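Local coordinates for protein phospho-2-dehydro-3-deoxyheptonate aldolase/chorismate mutase (Thermus thermophilus, PDB 2D8D) that probably rearranges chorismate to prephenate through this chorismate mutase domain of a two-domain enzyme whose other part is probably a DAHP synthase, at residues E52-L57 / E76-S81. Residues are numbered along the deposited sequence; the frame is centred on the assembly and turned at random.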
loop_
_atom_site.group_PDB
_atom_site.type_symbol
_atom_site.label_atom_id
_atom_site.label_comp_id
_atom_site.label_asym_id
_atom_site.label_seq_id
_atom_site.Cartn_x
_atom_site.Cartn_y
_atom_site.Cartn_z
ATOM N N GLU B 52 -13.277 3.549 10.625
ATOM C CA GLU B 52 -14.294 3.256 9.626
ATOM C C GLU B 52 -13.642 2.710 8.361
ATOM O O GLU B 52 -14.158 1.777 7.749
ATOM C CB GLU B 52 -15.115 4.509 9.328
ATOM C CG GLU B 52 -15.850 4.993 10.564
ATOM C CD GLU B 52 -16.626 6.268 10.346
ATOM O OE1 GLU B 52 -16.152 7.131 9.579
ATOM O OE2 GLU B 52 -17.702 6.411 10.963
ATOM N N MET B 53 -12.500 3.268 7.971
ATOM C CA MET B 53 -11.807 2.778 6.783
ATOM C C MET B 53 -11.299 1.357 7.033
ATOM O O MET B 53 -11.433 0.479 6.178
ATOM C CB MET B 53 -10.646 3.709 6.413
ATOM C CG MET B 53 -11.115 5.093 5.972
ATOM S SD MET B 53 -9.812 6.178 5.357
ATOM C CE MET B 53 -8.960 6.571 6.867
ATOM N N LEU B 54 -10.732 1.124 8.211
ATOM C CA LEU B 54 -10.226 -0.204 8.541
ATOM C C LEU B 54 -11.361 -1.223 8.552
ATOM O O LEU B 54 -11.170 -2.382 8.177
ATOM C CB LEU B 54 -9.531 -0.190 9.904
ATOM C CG LEU B 54 -8.230 0.612 9.992
ATOM C CD1 LEU B 54 -7.742 0.617 11.428
ATOM C CD2 LEU B 54 -7.176 0.012 9.070
ATOM N N ALA B 55 -12.546 -0.783 8.970
ATOM C CA ALA B 55 -13.703 -1.665 9.031
ATOM C C ALA B 55 -14.156 -2.147 7.658
ATOM O O ALA B 55 -14.364 -3.344 7.464
ATOM C CB ALA B 55 -14.857 -0.975 9.755
ATOM N N TYR B 56 -14.318 -1.246 6.691
ATOM C CA TYR B 56 -14.761 -1.732 5.394
ATOM C C TYR B 56 -13.657 -2.457 4.634
ATOM O O TYR B 56 -13.940 -3.367 3.858
ATOM C CB TYR B 56 -15.409 -0.620 4.532
ATOM C CG TYR B 56 -14.540 0.527 4.050
ATOM C CD1 TYR B 56 -14.756 1.826 4.515
ATOM C CD2 TYR B 56 -13.552 0.332 3.085
ATOM C CE1 TYR B 56 -14.015 2.901 4.031
ATOM C CE2 TYR B 56 -12.803 1.402 2.597
ATOM C CZ TYR B 56 -13.040 2.681 3.076
ATOM O OH TYR B 56 -12.280 3.735 2.621
ATOM N N LEU B 57 -12.400 -2.092 4.871
ATOM C CA LEU B 57 -11.301 -2.761 4.186
ATOM C C LEU B 57 -11.162 -4.194 4.686
ATOM O O LEU B 57 -10.901 -5.107 3.900
ATOM C CB LEU B 57 -9.997 -1.985 4.384
ATOM C CG LEU B 57 -9.980 -0.636 3.653
ATOM C CD1 LEU B 57 -8.799 0.198 4.124
ATOM C CD2 LEU B 57 -9.927 -0.865 2.146
ATOM N N GLU B 76 -0.375 1.669 8.721
ATOM C CA GLU B 76 0.912 2.245 8.339
ATOM C C GLU B 76 0.691 3.317 7.278
ATOM O O GLU B 76 1.313 4.377 7.312
ATOM C CB GLU B 76 1.845 1.160 7.792
ATOM C CG GLU B 76 2.389 0.216 8.850
ATOM C CD GLU B 76 3.243 0.935 9.874
ATOM O OE1 GLU B 76 4.220 1.598 9.467
ATOM O OE2 GLU B 76 2.938 0.841 11.081
ATOM N N ILE B 77 -0.204 3.037 6.336
ATOM C CA ILE B 77 -0.517 3.986 5.277
ATOM C C ILE B 77 -1.152 5.237 5.880
ATOM O O ILE B 77 -0.846 6.356 5.471
ATOM C CB ILE B 77 -1.476 3.356 4.241
ATOM C CG1 ILE B 77 -0.753 2.236 3.490
ATOM C CG2 ILE B 77 -1.985 4.416 3.274
ATOM C CD1 ILE B 77 -1.639 1.445 2.557
ATOM N N PHE B 78 -2.029 5.046 6.863
ATOM C CA PHE B 78 -2.691 6.177 7.507
ATOM C C PHE B 78 -1.691 6.984 8.332
ATOM O O PHE B 78 -1.806 8.203 8.446
ATOM C CB PHE B 78 -3.840 5.700 8.408
ATOM C CG PHE B 78 -4.902 4.909 7.684
ATOM C CD1 PHE B 78 -5.101 5.062 6.316
ATOM C CD2 PHE B 78 -5.723 4.028 8.383
ATOM C CE1 PHE B 78 -6.099 4.345 5.654
ATOM C CE2 PHE B 78 -6.722 3.310 7.729
ATOM C CZ PHE B 78 -6.911 3.470 6.362
ATOM N N LYS B 79 -0.711 6.294 8.909
ATOM C CA LYS B 79 0.318 6.949 9.708
ATOM C C LYS B 79 1.161 7.861 8.822
ATOM O O LYS B 79 1.455 9.001 9.183
ATOM C CB LYS B 79 1.214 5.903 10.379
ATOM C CG LYS B 79 2.466 6.481 11.023
ATOM C CD LYS B 79 3.192 5.461 11.893
ATOM C CE LYS B 79 3.685 4.264 11.096
ATOM N NZ LYS B 79 4.429 3.307 11.964
ATOM N N ALA B 80 1.539 7.347 7.657
ATOM C CA ALA B 80 2.347 8.105 6.711
ATOM C C ALA B 80 1.606 9.357 6.257
ATOM O O ALA B 80 2.221 10.387 5.979
ATOM C CB ALA B 80 2.693 7.234 5.510
ATOM N N SER B 81 0.281 9.255 6.187
ATOM C CA SER B 81 -0.563 10.371 5.769
ATOM C C SER B 81 -0.542 11.515 6.779
ATOM O O SER B 81 -0.385 12.677 6.401
ATOM C CB SER B 81 -2.001 9.891 5.561
ATOM O OG SER B 81 -2.064 8.904 4.546
#
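The ring of Phe-78 meets the methyl CE of Met-53 over one face, while CG of Leu-54 lies in the ring plane at its edge. Met-53 CE stands 3.9 Å from the centroid of the Phe-78 ring, 16° off its normal, which identifies a CH-pi contact; Met-53 SD lies obliquely to the same ring, a Met-aromatic contact. A bend at chi3 (-72°) carries the Met-53 methyl over the ring, and Met-53 CB touches the outermost ring atom, Phe-78 CZ, at 3.7 Å. Obliquely to the ring, Leu-54 CD2 comes to 3.6 Å from Phe-78 CE2, and Leu-57 CD1 lies more loosely at 4.4 Å from Phe-78 CZ. The segment axes are 12.3 Å apart at their closest, and the Phe-78 side chain reaches across to the helix holding Met-53. An alanine in place of Phe-78 would probably open a gap between the helices and leave the Met-53 methyl without its aromatic partner. The segments, on helices 47-60 and 67-84, run roughly antiparallel, at 151°, in the all-helical type II chorismate mutase fold, where a long helix precedes two shorter ones and two chains pair. Arg-26 of helix 4-40 touches both Met-53 and Phe-78, while Asn-16 and Leu-20 of the second subunit pack on Met-53 and Leu-57, respectively.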